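Local coordinates for glycosylation Associate Protein 1 (Streptococcus agalactiae serotype V, PDB 6OYC) that probably serves accessory Sec export of a glycosylated surface protein, as a GT-B-like partner in a complex with two other glycosylation-associated proteins, perhaps binding sugar, at residues D325-S328 and H329-Q333; R363-T366 and Y367-L370. All coordinates share one frame; numbering follows the deposited sequence.

Contact 1. Residues D325-S328 and H329-Q333; sequences DRLS and HKELQ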
# COMPACT_ATOMS: atom_id res chain seq x y z
N ASP A 325 3.26 17.97 -4.25
CA ASP A 325 4.37 17.50 -3.42
C ASP A 325 5.71 17.62 -4.14
O ASP A 325 5.82 17.43 -5.35
CB ASP A 325 4.15 16.03 -3.02
CG ASP A 325 2.96 15.86 -2.11
OD1 ASP A 325 2.74 16.72 -1.23
OD2 ASP A 325 2.23 14.88 -2.30
N ARG A 326 6.74 17.90 -3.35
CA ARG A 326 8.14 18.06 -3.76
C ARG A 326 8.36 19.25 -4.67
O ARG A 326 9.47 19.42 -5.17
CB ARG A 326 8.69 16.81 -4.45
CG ARG A 326 8.49 15.52 -3.70
CD ARG A 326 8.94 14.38 -4.61
NE ARG A 326 8.81 13.07 -3.99
CZ ARG A 326 9.67 12.58 -3.10
NH1 ARG A 326 10.72 13.31 -2.73
NH2 ARG A 326 9.47 11.37 -2.59
N LEU A 327 7.35 20.07 -4.92
CA LEU A 327 7.54 21.28 -5.70
C LEU A 327 7.95 22.42 -4.78
O LEU A 327 7.38 22.60 -3.70
CB LEU A 327 6.27 21.66 -6.46
CG LEU A 327 5.81 20.65 -7.50
CD1 LEU A 327 4.56 21.14 -8.21
CD2 LEU A 327 6.94 20.36 -8.49
N SER A 328 8.96 23.17 -5.21
CA SER A 328 9.36 24.37 -4.47
C SER A 328 8.33 25.48 -4.69
O SER A 328 7.55 25.46 -5.64
CB SER A 328 10.73 24.85 -4.92
OG SER A 328 10.64 25.31 -6.25
N HIS A 329 8.37 26.47 -3.79
CA HIS A 329 7.44 27.59 -3.89
C HIS A 329 7.53 28.28 -5.25
O HIS A 329 6.50 28.60 -5.86
CB HIS A 329 7.69 28.58 -2.76
CG HIS A 329 7.19 28.11 -1.44
ND1 HIS A 329 7.27 28.87 -0.29
CD2 HIS A 329 6.61 26.94 -1.07
CE1 HIS A 329 6.76 28.20 0.72
NE2 HIS A 329 6.35 27.02 0.28
N LYS A 330 8.75 28.49 -5.76
CA LYS A 330 8.89 29.13 -7.06
C LYS A 330 8.34 28.26 -8.18
O LYS A 330 7.82 28.78 -9.17
CB LYS A 330 10.36 29.51 -7.33
CG LYS A 330 11.31 28.33 -7.61
CD LYS A 330 12.26 28.03 -6.42
CE LYS A 330 13.26 26.91 -6.74
NZ LYS A 330 14.06 26.61 -5.55
N GLU A 331 8.42 26.94 -8.04
CA GLU A 331 7.81 26.06 -9.03
C GLU A 331 6.29 26.11 -8.95
O GLU A 331 5.62 25.98 -9.97
CB GLU A 331 8.31 24.63 -8.83
CG GLU A 331 9.74 24.44 -9.30
CD GLU A 331 10.39 23.20 -8.73
OE1 GLU A 331 9.84 22.58 -7.79
OE2 GLU A 331 11.49 22.86 -9.23
N LEU A 332 5.73 26.30 -7.75
CA LEU A 332 4.30 26.50 -7.66
C LEU A 332 3.91 27.81 -8.32
O LEU A 332 2.92 27.88 -9.07
CB LEU A 332 3.83 26.46 -6.21
CG LEU A 332 4.02 25.08 -5.58
CD1 LEU A 332 3.69 25.06 -4.09
CD2 LEU A 332 3.23 24.03 -6.35
N GLN A 333 4.70 28.86 -8.08
CA GLN A 333 4.46 30.14 -8.72
C GLN A 333 4.44 29.99 -10.23
O GLN A 333 3.45 30.33 -10.89
CB GLN A 333 5.51 31.15 -8.27
CG GLN A 333 5.16 31.89 -7.00
CD GLN A 333 5.68 33.33 -7.02
OE1 GLN A 333 6.22 33.78 -8.03
NE2 GLN A 333 5.52 34.04 -5.90
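Ser328 and Glu331 close a capping box at the N-terminus of helix 329-344, where the loop after strand 318-323 turns into the helix. The backbone N of Ser328 gives a hydrogen bond to Glu331 OE1 at 2.8 Å, meeting the oxygen from above the carboxylate plane, 36° out of it. In return Ser328 OG accepts from Glu331 N at a longer 3.3 Å, with an N-H...O angle of 153°. Ser328 can do this because its OG stands between its own backbone N and carbonyl carbon (chi1 67°), which places it within reach of Glu331 N. The Glu331 chain, extended beyond CG, runs back past the serine hydroxyl to the N-H of Ser328, so that the side chain of each residue accepts from the backbone N-H of the other. The first regular helical bond follows, from Leu332 N to Ser328 O at 2.9 Å.

Strand 318-323, first along the chain and inside a six-stranded parallel sheet, is joined by helix 329-344 to its neighbour 349-354; this is the beta-alpha-beta crossover of a Rossmann-like domain, in keeping with the GT-B clan. Just ahead of the cap, Leu327 CD1 packs on Leu332 CD2 at 3.7 Å, an apolar contact beside the box that joins loop to helix. Leu327 CD2 also lies 3.7 Å from Glu331 OE1, the two side chains crossing at about a right angle. Lys330 bends at chi2 and lays its aliphatic chain alongside the serine hydroxyl, with CE 3.1 Å from Ser328 OG. Further back, Asp325 OD2 accepts from Tyr356 N, and Arg326 NH1 is hydrogen-bonded to a glycerol, probably from the crystallisation liquor.

Contact 2. Residues R363-T366 and Y367-L370; sequences RQLT and YDYL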
# COMPACT_ATOMS: atom_id res chain seq x y z
N ARG A 363 1.51 20.01 5.29
CA ARG A 363 0.40 20.17 4.36
C ARG A 363 -0.27 21.54 4.52
O ARG A 363 -0.57 22.21 3.52
CB ARG A 363 -0.62 19.05 4.57
CG ARG A 363 -1.30 18.59 3.32
CD ARG A 363 -2.10 17.33 3.57
NE ARG A 363 -3.04 17.46 4.68
CZ ARG A 363 -3.02 16.71 5.78
NH1 ARG A 363 -2.08 15.77 5.94
NH2 ARG A 363 -3.92 16.91 6.73
N GLN A 364 -0.49 21.97 5.76
CA GLN A 364 -1.12 23.26 6.01
C GLN A 364 -0.32 24.39 5.38
O GLN A 364 -0.89 25.30 4.77
CB GLN A 364 -1.28 23.48 7.52
CG GLN A 364 -2.10 24.70 7.91
CD GLN A 364 -3.54 24.61 7.45
OE1 GLN A 364 -4.26 23.67 7.79
NE2 GLN A 364 -3.98 25.59 6.67
N LEU A 365 1.01 24.34 5.52
CA LEU A 365 1.86 25.38 4.94
C LEU A 365 1.76 25.40 3.42
O LEU A 365 1.68 26.47 2.82
CB LEU A 365 3.31 25.15 5.38
CG LEU A 365 3.59 25.54 6.83
CD1 LEU A 365 5.07 25.57 7.06
CD2 LEU A 365 2.98 26.91 7.15
N THR A 366 1.79 24.22 2.79
CA THR A 366 1.61 24.13 1.34
C THR A 366 0.27 24.72 0.91
O THR A 366 0.19 25.43 -0.11
CB THR A 366 1.70 22.67 0.91
OG1 THR A 366 3.01 22.19 1.22
CG2 THR A 366 1.42 22.51 -0.58
N TYR A 367 -0.80 24.41 1.65
CA TYR A 367 -2.12 24.97 1.35
C TYR A 367 -2.13 26.48 1.60
O TYR A 367 -2.66 27.24 0.79
CB TYR A 367 -3.19 24.28 2.20
CG TYR A 367 -4.54 24.93 2.02
CD1 TYR A 367 -5.32 24.65 0.91
CD2 TYR A 367 -5.01 25.85 2.94
CE1 TYR A 367 -6.55 25.26 0.72
CE2 TYR A 367 -6.23 26.47 2.76
CZ TYR A 367 -7.00 26.17 1.65
OH TYR A 367 -8.22 26.79 1.49
N ASP A 368 -1.55 26.92 2.73
CA ASP A 368 -1.46 28.34 3.03
C ASP A 368 -0.72 29.09 1.93
O ASP A 368 -1.14 30.17 1.51
CB ASP A 368 -0.76 28.57 4.37
CG ASP A 368 -1.63 28.25 5.56
OD1 ASP A 368 -2.85 28.18 5.40
OD2 ASP A 368 -1.08 28.07 6.66
N TYR A 369 0.39 28.52 1.46
CA TYR A 369 1.11 29.19 0.39
C TYR A 369 0.29 29.23 -0.89
O TYR A 369 0.22 30.27 -1.56
CB TYR A 369 2.47 28.54 0.15
CG TYR A 369 3.23 29.25 -0.93
CD1 TYR A 369 4.02 30.37 -0.64
CD2 TYR A 369 3.14 28.84 -2.25
CE1 TYR A 369 4.70 31.04 -1.65
CE2 TYR A 369 3.80 29.50 -3.25
CZ TYR A 369 4.58 30.59 -2.95
OH TYR A 369 5.23 31.21 -3.99
N LEU A 370 -0.35 28.11 -1.25
CA LEU A 370 -1.16 28.10 -2.47
C LEU A 370 -2.29 29.12 -2.40
O LEU A 370 -2.57 29.81 -3.39
CB LEU A 370 -1.73 26.70 -2.72
CG LEU A 370 -0.83 25.71 -3.43
CD1 LEU A 370 -1.60 24.42 -3.61
CD2 LEU A 370 -0.40 26.28 -4.76
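Arg363 O accepts from Tyr367 N at 2.9 Å, the first of four successive i to i+4 backbone bonds along helix 360-375. The guanidinium of Arg363 turns elsewhere, NH1 giving a hydrogen bond to Glu357 O. One turn of helix separates Gln364 from Asp368, which are joined twice: Asp368 N reaches Gln364 O at 2.7 Å, and Gln364 NE2 gives a hydrogen bond to Asp368 OD1 at 3.1 Å. The acceptor lies in the amide plane, yet the amide comes from above the carboxylate, 45° out of its plane. Gln364 gets there with CG anti to the backbone N (chi1 -172°) and a bend at chi2 that swings the amide along the helix. Its NE2 also comes within 3.9 Å of Tyr367 CD2, obliquely to the ring, which meets Phe408 edge-to-face. Leu365 O takes Tyr369 N at 2.8 Å. At Thr366, O accepts from Leu370 N at 3.0 Å, while OG1 makes a weak hydrogen bond back to Ser362 O. The whole is about two turns of regular alpha-helix with a side-chain i to i+4 Gln-Asp hydrogen bond on its outer surface, in a helix of the Rossmann-like domain.

In the fold
Contact 1 begins helix 329-344 and contact 2 lies within helix 360-375, the next helix along the chain, with strand 349-354 of the parallel sheet between them in sequence. Their centres are 11 Å apart, and Tyr369 of contact 2 spans the gap to the first turn of the capped helix. Its ring stacks with that of His329, and its CE2 lies 4.2 Å from Leu332 CB. The hydroxyl ends beside Gln333, with Tyr369 OH 3.1 Å from Gln333 CG and in a weak hydrogen bond with Gln333 NE2. Both contacts lie about 26 Å from the centre of the chain, and the glycerol sits on the contact 1 side, at Arg326.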